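NAD-dependent aldehyde dehydrogenase (Sinorhizobium meliloti, PDB 3U4J) probably oxidises aldehydes or oxo compounds with NAD or NADP as the electron acceptor, as a tetramer whose chains also bind calcium. Local coordinates at residues P45-E50 and G334-E339; L107-E112 and S201-R206; G114-Q119 and E339-G344; H298-C303 and G344-E349. One frame throughout, in Å; residues are numbered along the deposited sequence.

Three of the four contacts illustrate how a single loop can tie distant parts of a chain together. The loop between strand 333-334 and helix 349-364 supplies one partner to interaction 1, interaction 3 and interaction 4, which follow one another along it and share Glu-339 (1 and 3) and Gly-344 (3 and 4). Their centres lie about 9 Å (1 to 3) and 11 Å (3 to 4) apart. Interaction 2, the helix pair beside them and about 14 Å from interaction 1 between centres, joins helix 102-113 to helix 202-214; helix 102-113 leads directly into the 114-119 segment of interaction 3. Together they join the N-terminal strands, the helices of the cofactor-binding domain and the catalytic domain.

Interaction 1: residues P45-E50 and G334-E339; sequences PGHAGE and GDPLNE. With CA (calcium ion), chain E.
The imidazole of His-47 is met across the contact by three residues in a row, Asp-335, Pro-336 and Leu-337. Asp-335 OD1 lies at the ring edge, close to the ring plane, while the ring and carboxylate planes stand 80° apart. Leu-337 brings CG and CD1 obliquely against the same ring, and Pro-336 CD packs both on it and on Gly-46, where it is 4.0 Å from Gly-46 CA. The proline ring can sit against the backbone there because Gly-46 has no side chain on the side facing it.

The second shell fixes the carboxylate. With its CG trans to the backbone N (chi1 -170°), Asp-335 lets OD1 accept from Leu-337 N at 3.0 Å, from above the carboxylate plane, while OD2 takes the backbone N of Asp-11. Asn-338 N closes the accompanying type I turn on Asp-335 O, also at 3.0 Å. On the other segment a type II turn from His-47 to Glu-50, with Gly-49 at positive phi, carries the chain from the packed ring toward the metal. There Glu-50 OE2 binds the calcium ion at 2.3 Å, alongside three waters and the backbone oxygen of Leu-17, whose side chain also touches His-47.

The arrangement is thus an Asx turn superposed on a type I beta turn, packed against a type II turn that ends at a peripheral calcium site.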
loop_
_atom_site.group_PDB
_atom_site.type_symbol
_atom_site.label_atom_id
_atom_site.label_comp_id
_atom_site.label_asym_id
_atom_site.label_seq_id
_atom_site.Cartn_x
_atom_site.Cartn_y
_atom_site.Cartn_z
ATOM N N PRO A 45 35.951 28.059 -6.004
ATOM C CA PRO A 45 36.740 27.348 -7.020
ATOM C C PRO A 45 36.642 28.042 -8.373
ATOM O O PRO A 45 37.493 27.830 -9.231
ATOM C CB PRO A 45 36.088 25.958 -7.059
ATOM C CG PRO A 45 34.684 26.183 -6.616
ATOM C CD PRO A 45 34.721 27.332 -5.640
ATOM N N GLY A 46 35.620 28.876 -8.556
ATOM C CA GLY A 46 35.441 29.600 -9.805
ATOM C C GLY A 46 36.302 30.857 -9.919
ATOM O O GLY A 46 36.505 31.367 -11.026
ATOM N N HIS A 47 36.831 31.324 -8.780
ATOM C CA HIS A 47 37.431 32.654 -8.665
ATOM C C HIS A 47 38.683 32.616 -7.772
ATOM O O HIS A 47 38.587 32.747 -6.541
ATOM C CB HIS A 47 36.431 33.626 -8.056
ATOM C CG HIS A 47 35.045 33.519 -8.619
ATOM N ND1 HIS A 47 34.606 34.297 -9.668
ATOM C CD2 HIS A 47 33.992 32.755 -8.251
ATOM C CE1 HIS A 47 33.345 34.005 -9.930
ATOM N NE2 HIS A 47 32.947 33.074 -9.081
ATOM N N ALA A 48 39.848 32.416 -8.373
ATOM C CA ALA A 48 41.076 32.238 -7.565
ATOM C C ALA A 48 41.231 33.240 -6.412
ATOM O O ALA A 48 41.027 34.419 -6.595
ATOM C CB ALA A 48 42.360 32.248 -8.470
ATOM N N GLY A 49 41.566 32.742 -5.219
ATOM C CA GLY A 49 41.908 33.612 -4.087
ATOM C C GLY A 49 40.752 34.287 -3.355
ATOM O O GLY A 49 40.979 34.986 -2.359
ATOM N N GLU A 50 39.517 34.107 -3.830
ATOM C CA GLU A 50 38.367 34.692 -3.126
ATOM C C GLU A 50 37.895 33.761 -2.011
ATOM O O GLU A 50 37.489 32.633 -2.268
ATOM C CB GLU A 50 37.204 34.989 -4.090
ATOM C CG GLU A 50 37.537 35.978 -5.232
ATOM C CD GLU A 50 37.598 37.453 -4.804
ATOM O OE1 GLU A 50 38.006 38.283 -5.655
ATOM O OE2 GLU A 50 37.227 37.804 -3.658
ATOM N N GLY A 334 32.327 28.208 -17.440
ATOM C CA GLY A 334 33.167 29.217 -16.788
ATOM C C GLY A 334 32.500 29.887 -15.597
ATOM O O GLY A 334 31.852 29.232 -14.788
ATOM N N ASP A 335 32.638 31.205 -15.536
ATOM C CA ASP A 335 32.211 32.003 -14.399
ATOM C C ASP A 335 30.861 31.551 -13.803
ATOM O O ASP A 335 29.812 31.814 -14.397
ATOM C CB ASP A 335 32.109 33.471 -14.820
ATOM C CG ASP A 335 31.901 34.418 -13.623
ATOM O OD1 ASP A 335 31.777 33.937 -12.462
ATOM O OD2 ASP A 335 31.855 35.646 -13.850
ATOM N N PRO A 336 30.891 30.894 -12.626
ATOM C CA PRO A 336 29.625 30.456 -12.020
ATOM C C PRO A 336 28.641 31.585 -11.721
ATOM O O PRO A 336 27.448 31.325 -11.607
ATOM C CB PRO A 336 30.056 29.725 -10.746
ATOM C CG PRO A 336 31.510 29.321 -11.003
ATOM C CD PRO A 336 32.063 30.447 -11.847
ATOM N N LEU A 337 29.116 32.827 -11.620
ATOM C CA LEU A 337 28.248 33.956 -11.275
ATOM C C LEU A 337 27.550 34.539 -12.487
ATOM O O LEU A 337 26.660 35.381 -12.339
ATOM C CB LEU A 337 29.037 35.066 -10.563
ATOM C CG LEU A 337 29.595 34.679 -9.192
ATOM C CD1 LEU A 337 30.286 35.885 -8.550
ATOM C CD2 LEU A 337 28.449 34.167 -8.298
ATOM N N ASN A 338 27.958 34.106 -13.685
ATOM C CA ASN A 338 27.294 34.575 -14.910
ATOM C C ASN A 338 26.027 33.772 -15.189
ATOM O O ASN A 338 26.052 32.545 -15.169
ATOM C CB ASN A 338 28.247 34.481 -16.100
ATOM C CG ASN A 338 27.794 35.331 -17.262
ATOM O OD1 ASN A 338 26.678 35.163 -17.769
ATOM N ND2 ASN A 338 28.664 36.249 -17.705
ATOM N N GLU A 339 24.928 34.466 -15.458
ATOM C CA GLU A 339 23.621 33.826 -15.693
ATOM C C GLU A 339 23.597 32.947 -16.949
ATOM O O GLU A 339 22.779 32.047 -17.043
ATOM C CB GLU A 339 22.510 34.888 -15.799
ATOM C CG GLU A 339 22.222 35.632 -14.472
ATOM C CD GLU A 339 21.516 34.762 -13.438
ATOM O OE1 GLU A 339 20.882 33.730 -13.808
ATOM O OE2 GLU A 339 21.574 35.116 -12.246
HETATM CA CA CA E . 36.447 38.581 -1.631
HETATM O O HOH W 1 36.739 40.855 -2.568
HETATM O O HOH W 2 34.852 36.865 -0.906
HETATM O O HOH W 3 35.821 40.065 0.207
#

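Interaction 2: residues L107-E112 and S201-R206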
loop_
_atom_site.group_PDB
_atom_site.type_symbol
_atom_site.label_atom_id
_atom_site.label_comp_id
_atom_site.label_asym_id
_atom_site.label_seq_id
_atom_site.Cartn_x
_atom_site.Cartn_y
_atom_site.Cartn_z
ATOM N N LEU A 107 23.194 31.831 -4.273
ATOM C CA LEU A 107 24.510 32.481 -4.312
ATOM C C LEU A 107 25.563 31.745 -3.457
ATOM O O LEU A 107 26.700 31.527 -3.903
ATOM C CB LEU A 107 24.408 33.971 -3.941
ATOM C CG LEU A 107 25.754 34.742 -3.944
ATOM C CD1 LEU A 107 26.449 34.737 -5.349
ATOM C CD2 LEU A 107 25.564 36.164 -3.436
ATOM N N ILE A 108 25.190 31.359 -2.239
ATOM C CA ILE A 108 26.083 30.561 -1.385
ATOM C C ILE A 108 26.546 29.295 -2.151
ATOM O O ILE A 108 27.746 29.049 -2.270
ATOM C CB ILE A 108 25.416 30.200 -0.037
ATOM C CG1 ILE A 108 25.086 31.461 0.753
ATOM C CG2 ILE A 108 26.344 29.281 0.853
ATOM C CD1 ILE A 108 24.366 31.127 2.084
ATOM N N GLU A 109 25.589 28.532 -2.703
ATOM C CA GLU A 109 25.894 27.265 -3.366
ATOM C C GLU A 109 26.827 27.525 -4.523
ATOM O O GLU A 109 27.767 26.775 -4.738
ATOM C CB GLU A 109 24.640 26.583 -3.958
ATOM C CG GLU A 109 23.780 25.754 -3.035
ATOM C CD GLU A 109 24.411 24.467 -2.500
ATOM O OE1 GLU A 109 24.044 23.346 -2.961
ATOM O OE2 GLU A 109 25.227 24.593 -1.577
ATOM N N SER A 110 26.539 28.574 -5.285
ATOM C CA SER A 110 27.337 28.917 -6.468
ATOM C C SER A 110 28.791 29.216 -6.086
ATOM O O SER A 110 29.752 28.680 -6.681
ATOM C CB SER A 110 26.720 30.127 -7.182
ATOM O OG SER A 110 27.448 30.443 -8.346
ATOM N N LEU A 111 28.943 30.085 -5.092
ATOM C CA LEU A 111 30.268 30.490 -4.642
ATOM C C LEU A 111 31.086 29.333 -4.053
ATOM O O LEU A 111 32.278 29.223 -4.315
ATOM C CB LEU A 111 30.132 31.618 -3.618
ATOM C CG LEU A 111 29.730 32.998 -4.163
ATOM C CD1 LEU A 111 29.457 33.988 -2.984
ATOM C CD2 LEU A 111 30.802 33.511 -5.091
ATOM N N GLU A 112 30.452 28.491 -3.230
ATOM C CA GLU A 112 31.177 27.443 -2.529
ATOM C C GLU A 112 31.404 26.228 -3.411
ATOM O O GLU A 112 32.445 25.585 -3.315
ATOM C CB GLU A 112 30.461 27.016 -1.236
ATOM C CG GLU A 112 30.301 28.147 -0.237
ATOM C CD GLU A 112 29.679 27.722 1.082
ATOM O OE1 GLU A 112 29.353 26.526 1.274
ATOM O OE2 GLU A 112 29.520 28.608 1.949
ATOM N N SER A 201 29.867 24.019 3.331
ATOM C CA SER A 201 29.033 23.912 4.508
ATOM C C SER A 201 27.991 25.017 4.647
ATOM O O SER A 201 27.111 24.914 5.472
ATOM C CB SER A 201 29.920 23.837 5.753
ATOM O OG SER A 201 30.678 22.641 5.721
ATOM N N GLY A 202 28.089 26.055 3.833
ATOM C CA GLY A 202 27.292 27.260 4.028
ATOM C C GLY A 202 25.800 27.024 3.878
ATOM O O GLY A 202 25.018 27.391 4.765
ATOM N N THR A 203 25.372 26.404 2.777
ATOM C CA THR A 203 23.906 26.198 2.650
ATOM C C THR A 203 23.329 25.227 3.689
ATOM O O THR A 203 22.161 25.369 4.075
ATOM C CB THR A 203 23.430 25.834 1.212
ATOM O OG1 THR A 203 24.026 24.613 0.817
ATOM C CG2 THR A 203 23.783 26.923 0.249
ATOM N N SER A 204 24.134 24.270 4.168
ATOM C CA SER A 204 23.657 23.304 5.163
ATOM C C SER A 204 23.468 23.898 6.557
ATOM O O SER A 204 22.569 23.515 7.284
ATOM C CB SER A 204 24.598 22.085 5.227
ATOM O OG SER A 204 24.581 21.451 3.942
ATOM N N ILE A 205 24.339 24.827 6.925
ATOM C CA ILE A 205 24.215 25.539 8.179
ATOM C C ILE A 205 23.006 26.465 8.044
ATOM O O ILE A 205 22.169 26.545 8.954
ATOM C CB ILE A 205 25.519 26.357 8.468
ATOM C CG1 ILE A 205 26.618 25.422 8.993
ATOM C CG2 ILE A 205 25.244 27.496 9.440
ATOM C CD1 ILE A 205 28.029 26.041 8.918
ATOM N N ARG A 206 22.901 27.147 6.908
ATOM C CA ARG A 206 21.704 27.970 6.681
ATOM C C ARG A 206 20.415 27.140 6.770
ATOM O O ARG A 206 19.423 27.602 7.333
ATOM C CB ARG A 206 21.742 28.781 5.353
ATOM C CG ARG A 206 22.765 29.914 5.297
ATOM C CD ARG A 206 22.494 31.045 6.284
ATOM N NE ARG A 206 21.337 31.856 5.886
ATOM C CZ ARG A 206 20.242 32.036 6.630
ATOM N NH1 ARG A 206 20.136 31.480 7.829
ATOM N NH2 ARG A 206 19.247 32.797 6.179
HETATM O O HOH W 4 27.043 25.475 0.459
#
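Thr-203 turns OG1 into the position between its own N and carbonyl carbon (chi1 62°), while Glu-109 folds at its second torsion (chi2 -67°), and the two meet: Thr-203 OG1 donates to Glu-109 OE2 at 2.7 Å, arriving from well above the carboxylate plane. Glu-112 starts from a similar first torsion but runs out extended beyond CG, which carries OE1 to Gly-202 N, 2.9 Å away, to accept through its syn lone pair.

Between the two carboxylates sits a water that donates to Glu-109 OE2 and to Glu-112 OE1 (2.7 Å to the latter) and accepts from Thr-203 N at 3.0 Å. Each of these two carboxylate oxygens is therefore gripped twice, and two amides from the first turn of helix 202-214 are satisfied, one directly and one through the water. The start of that helix would be expected to favour the negative charge facing it. The other oxygen of Glu-109 is held by the backbone N of Phe-175.

Beside this polar network Ile-108 slides past Thr-203, CG2 to CG2 at 3.5 Å, and its CD1 rests 3.8 Å from Arg-206 CG; the guanidinium of Arg-206 turns to Glu-104 and Glu-209. Gly-202, without a side chain, lets its backbone lie directly against Ile-108 CG2 and the carboxylate of Glu-112.

The axes of the two short helix segments come within 9.6 Å, their directions 152° apart, nearly antiparallel. Helix 202-214 connects the parallel strands 191-195 and 221-223, a beta-alpha-beta crossover of the Rossmann-like cofactor-binding domain of aldehyde dehydrogenases, and helix 102-113 packs against its first turn.

Interaction 3: residues G114-Q119 and E339-G344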
loop_
_atom_site.group_PDB
_atom_site.type_symbol
_atom_site.label_atom_id
_atom_site.label_comp_id
_atom_site.label_asym_id
_atom_site.label_seq_id
_atom_site.Cartn_x
_atom_site.Cartn_y
_atom_site.Cartn_z
ATOM N N GLY A 114 31.039 26.214 -6.953
ATOM C CA GLY A 114 31.406 26.496 -8.353
ATOM C C GLY A 114 30.288 26.151 -9.327
ATOM O O GLY A 114 30.513 26.001 -10.517
ATOM N N LYS A 115 29.078 26.034 -8.798
ATOM C CA LYS A 115 27.887 25.676 -9.546
ATOM C C LYS A 115 27.378 26.923 -10.251
ATOM O O LYS A 115 27.298 27.991 -9.635
ATOM C CB LYS A 115 26.836 25.215 -8.526
ATOM C CG LYS A 115 25.685 24.387 -9.004
ATOM C CD LYS A 115 24.772 24.066 -7.795
ATOM C CE LYS A 115 25.343 22.947 -6.921
ATOM N NZ LYS A 115 25.246 21.616 -7.586
ATOM N N PRO A 116 27.043 26.809 -11.549
ATOM C CA PRO A 116 26.447 27.945 -12.255
ATOM C C PRO A 116 25.227 28.487 -11.494
ATOM O O PRO A 116 24.394 27.703 -11.040
ATOM C CB PRO A 116 26.005 27.328 -13.579
ATOM C CG PRO A 116 26.939 26.190 -13.787
ATOM C CD PRO A 116 27.166 25.624 -12.408
ATOM N N ILE A 117 25.132 29.812 -11.379
ATOM C CA ILE A 117 24.096 30.458 -10.556
ATOM C C ILE A 117 22.647 30.141 -10.997
ATOM O O ILE A 117 21.747 29.966 -10.164
ATOM C CB ILE A 117 24.317 31.978 -10.395
ATOM C CG1 ILE A 117 23.310 32.536 -9.369
ATOM C CG2 ILE A 117 24.232 32.717 -11.750
ATOM C CD1 ILE A 117 23.738 32.337 -7.931
ATOM N N ALA A 118 22.442 30.020 -12.300
ATOM C CA ALA A 118 21.123 29.662 -12.807
ATOM C C ALA A 118 20.778 28.231 -12.398
ATOM O O ALA A 118 19.637 27.961 -12.045
ATOM C CB ALA A 118 21.052 29.843 -14.350
ATOM N N GLN A 119 21.751 27.319 -12.451
ATOM C CA GLN A 119 21.530 25.956 -11.969
ATOM C C GLN A 119 21.293 25.954 -10.447
ATOM O O GLN A 119 20.369 25.296 -9.954
ATOM C CB GLN A 119 22.702 25.044 -12.310
ATOM C CG GLN A 119 22.611 23.636 -11.719
ATOM C CD GLN A 119 23.926 22.890 -11.828
ATOM O OE1 GLN A 119 24.759 23.217 -12.680
ATOM N NE2 GLN A 119 24.120 21.887 -10.984
ATOM N N GLU A 339 24.928 34.466 -15.458
ATOM C CA GLU A 339 23.621 33.826 -15.693
ATOM C C GLU A 339 23.597 32.947 -16.949
ATOM O O GLU A 339 22.779 32.047 -17.043
ATOM C CB GLU A 339 22.510 34.888 -15.799
ATOM C CG GLU A 339 22.222 35.632 -14.472
ATOM C CD GLU A 339 21.516 34.762 -13.438
ATOM O OE1 GLU A 339 20.882 33.730 -13.808
ATOM O OE2 GLU A 339 21.574 35.116 -12.246
ATOM N N ARG A 340 24.501 33.214 -17.896
ATOM C CA ARG A 340 24.593 32.441 -19.146
ATOM C C ARG A 340 25.342 31.121 -18.979
ATOM O O ARG A 340 25.206 30.215 -19.801
ATOM C CB ARG A 340 25.272 33.278 -20.259
ATOM C CG ARG A 340 24.513 34.551 -20.634
ATOM C CD ARG A 340 25.192 35.418 -21.761
ATOM N NE ARG A 340 26.589 35.078 -22.097
ATOM C CZ ARG A 340 27.663 35.820 -21.811
ATOM N NH1 ARG A 340 27.571 36.979 -21.151
ATOM N NH2 ARG A 340 28.855 35.396 -22.187
ATOM N N THR A 341 26.128 30.998 -17.912
ATOM C CA THR A 341 26.967 29.810 -17.717
ATOM C C THR A 341 26.126 28.546 -17.515
ATOM O O THR A 341 25.174 28.551 -16.717
ATOM C CB THR A 341 27.923 30.018 -16.516
ATOM O OG1 THR A 341 28.740 31.169 -16.771
ATOM C CG2 THR A 341 28.830 28.792 -16.317
ATOM N N LYS A 342 26.490 27.476 -18.212
ATOM C CA LYS A 342 25.770 26.203 -18.108
ATOM C C LYS A 342 26.603 25.167 -17.367
ATOM O O LYS A 342 26.070 24.209 -16.828
ATOM C CB LYS A 342 25.394 25.663 -19.509
ATOM C CG LYS A 342 24.396 26.529 -20.294
ATOM C CD LYS A 342 22.982 26.559 -19.681
ATOM C CE LYS A 342 22.200 25.266 -19.919
ATOM N NZ LYS A 342 22.322 24.851 -21.358
ATOM N N ILE A 343 27.921 25.351 -17.383
ATOM C CA ILE A 343 28.861 24.421 -16.781
ATOM C C ILE A 343 29.878 25.244 -15.980
ATOM O O ILE A 343 30.454 26.182 -16.501
ATOM C CB ILE A 343 29.624 23.582 -17.837
ATOM C CG1 ILE A 343 28.667 22.827 -18.764
ATOM C CG2 ILE A 343 30.640 22.591 -17.161
ATOM C CD1 ILE A 343 29.338 22.326 -20.015
ATOM N N GLY A 344 30.068 24.897 -14.710
ATOM C CA GLY A 344 30.937 25.677 -13.823
ATOM C C GLY A 344 32.295 25.060 -13.532
ATOM O O GLY A 344 32.944 24.501 -14.424
HETATM O O HOH W 5 24.453 30.316 -14.492
HETATM O O HOH W 6 25.946 22.405 -14.832
#
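Gly-114 meets Gly-344 where helix 102-113 ends and the chain bends toward helix 117-138, a junction by which the cofactor-binding domain of the aldehyde dehydrogenase fold rests on a loop of the catalytic domain. The meeting is a CA-H...O contact, Gly-344 CA to Gly-114 O at 3.3 Å. With no side chain on Gly-344, the oxygen can come this close to its CA.

Pro-116, at the N-cap position of helix 117-138, sets the CB and CG side of its ring against the loop backbone: CB lies 3.5 Å from Thr-341 O, and CG the same distance from Gly-344 N. Ile-117 then touches the carboxylate of Glu-339 with its CG2 branch, 3.6 Å from OE2. The bend of the Glu-339 chain at chi2 (-72°) brings the carboxylate back over the helix start, where Arg-121 forms a salt bridge with it. Ala-118 adds its CB against Glu-339, and its N donates to a water that in turn donates to Thr-341 O at 2.9 Å.

Lys-342 points its amine outward to Trp-504 of the second subunit, so the loop also reaches the subunit interface. Gln-119, whose NE2 is held by Glu-123, closes the walk: one water donates both to Gln-119 OE1 at 2.6 Å and to Lys-342 O at 2.7 Å.

Interaction 4: residues H298-C303 and G344-E349; sequences HNAGQC and GAMISE
The loop that carries Gly-301 and Gln-302, the first two residues of what appears to be the Gly-Gln-x-Cys motif that in related aldehyde dehydrogenases holds the nucleophilic cysteine, packs here on the approach to helix 349-364, with Ala-300 and Gln-302 making the contact. Asn-299, Ala-300 and Gly-301 all have positive phi, a short run of left-handed helical backbone, closed by Gly-301 N to His-298 O at 2.9 Å and by Gln-302 N to Asn-299 O at 3.0 Å. Gln-302 is next, at the centre of an inverse gamma turn whose closing bond, from Cys-303 N to Gly-301 O, is weak.

From this turn the side chain of Gln-302 extends toward the 344-349 segment, and its amide reaches the backbone between Ala-345 and Ile-347, with Trp-171 and His-351 also touching the side chain. Asn-172 holds the backbone oxygen of Gln-302.

Selenomethionine Met-346 begins by pointing away from the loop, but bends at chi2 (-67°) and again at chi3 (88°), which brings its end back toward Ala-300. The methyl CE stops 3.6 Å from Ala-300 O and 3.4 Å from Ala-300 CB, the latter tighter than ordinary carbon-carbon contact.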
loop_
_atom_site.group_PDB
_atom_site.type_symbol
_atom_site.label_atom_id
_atom_site.label_comp_id
_atom_site.label_asym_id
_atom_site.label_seq_id
_atom_site.Cartn_x
_atom_site.Cartn_y
_atom_site.Cartn_z
ATOM N N HIS A 298 26.295 18.107 -16.899
ATOM C CA HIS A 298 25.561 18.571 -15.738
ATOM C C HIS A 298 26.490 18.571 -14.531
ATOM O O HIS A 298 27.165 17.574 -14.253
ATOM C CB HIS A 298 24.369 17.653 -15.469
ATOM C CG HIS A 298 23.621 18.001 -14.217
ATOM N ND1 HIS A 298 23.051 19.235 -14.016
ATOM C CD2 HIS A 298 23.374 17.280 -13.094
ATOM C CE1 HIS A 298 22.459 19.259 -12.833
ATOM N NE2 HIS A 298 22.653 18.088 -12.250
ATOM N N ASN A 299 26.520 19.697 -13.827
ATOM C CA ASN A 299 27.395 19.864 -12.682
ATOM C C ASN A 299 28.862 19.625 -13.013
ATOM O O ASN A 299 29.643 19.204 -12.159
ATOM C CB ASN A 299 26.954 18.951 -11.537
ATOM C CG ASN A 299 27.156 19.591 -10.188
ATOM O OD1 ASN A 299 27.699 18.977 -9.259
ATOM N ND2 ASN A 299 26.700 20.816 -10.060
ATOM N N ALA A 300 29.227 19.868 -14.268
ATOM C CA ALA A 300 30.589 19.651 -14.746
ATOM C C ALA A 300 30.990 18.168 -14.610
ATOM O O ALA A 300 32.165 17.836 -14.429
ATOM C CB ALA A 300 31.594 20.620 -14.035
ATOM N N GLY A 301 29.987 17.286 -14.728
ATOM C CA GLY A 301 30.171 15.848 -14.594
ATOM C C GLY A 301 30.488 15.366 -13.195
ATOM O O GLY A 301 30.786 14.183 -13.015
ATOM N N GLN A 302 30.439 16.274 -12.208
ATOM C CA GLN A 302 30.675 15.908 -10.820
ATOM C C GLN A 302 29.311 15.461 -10.258
ATOM O O GLN A 302 28.634 16.202 -9.525
ATOM C CB GLN A 302 31.208 17.108 -10.040
ATOM C CG GLN A 302 32.557 17.628 -10.556
ATOM C CD GLN A 302 32.863 19.030 -10.076
ATOM O OE1 GLN A 302 32.050 19.969 -10.217
ATOM N NE2 GLN A 302 34.029 19.195 -9.551
ATOM N N CYS A 303 28.918 14.243 -10.619
ATOM C CA CYS A 303 27.516 13.821 -10.438
ATOM C C CYS A 303 27.460 12.307 -10.500
ATOM O O CYS A 303 27.906 11.688 -11.486
ATOM C CB CYS A 303 26.627 14.437 -11.535
ATOM S SG CYS A 303 24.911 13.895 -11.409
ATOM N N GLY A 344 30.068 24.897 -14.710
ATOM C CA GLY A 344 30.937 25.677 -13.823
ATOM C C GLY A 344 32.295 25.060 -13.532
ATOM O O GLY A 344 32.944 24.501 -14.424
ATOM N N ALA A 345 32.731 25.181 -12.283
ATOM C CA ALA A 345 34.126 24.926 -11.933
ATOM C C ALA A 345 34.307 23.525 -11.378
ATOM O O ALA A 345 33.335 22.913 -10.908
ATOM C CB ALA A 345 34.609 25.994 -10.895
HETATM N N MSE A 346 35.542 23.022 -11.430
HETATM C CA MSE A 346 35.939 21.833 -10.676
HETATM C C MSE A 346 35.992 22.218 -9.190
HETATM O O MSE A 346 36.396 23.341 -8.854
HETATM C CB MSE A 346 37.346 21.345 -11.090
HETATM C CG MSE A 346 37.512 20.815 -12.513
HETATM SE SE MSE A 346 36.517 19.121 -12.823
HETATM C CE MSE A 346 34.858 19.961 -13.332
ATOM N N ILE A 347 35.631 21.288 -8.306
ATOM C CA ILE A 347 35.526 21.597 -6.873
ATOM C C ILE A 347 36.879 21.996 -6.216
ATOM O O ILE A 347 36.912 22.844 -5.304
ATOM C CB ILE A 347 34.881 20.431 -6.094
ATOM C CG1 ILE A 347 34.363 20.909 -4.728
ATOM C CG2 ILE A 347 35.858 19.241 -5.946
ATOM C CD1 ILE A 347 33.110 21.769 -4.797
ATOM N N SER A 348 37.979 21.390 -6.679
ATOM C CA SER A 348 39.273 21.643 -6.053
ATOM C C SER A 348 40.410 21.386 -7.038
ATOM O O SER A 348 40.201 20.791 -8.101
ATOM C CB SER A 348 39.470 20.800 -4.790
ATOM O OG SER A 348 39.697 19.439 -5.130
ATOM N N GLU A 349 41.602 21.866 -6.697
ATOM C CA GLU A 349 42.767 21.601 -7.552
ATOM C C GLU A 349 43.072 20.094 -7.533
ATOM O O GLU A 349 43.373 19.517 -8.574
ATOM C CB GLU A 349 43.984 22.453 -7.104
ATOM C CG GLU A 349 45.318 22.090 -7.794
ATOM C CD GLU A 349 45.426 22.578 -9.243
ATOM O OE1 GLU A 349 45.034 23.728 -9.531
ATOM O OE2 GLU A 349 45.932 21.808 -10.105
#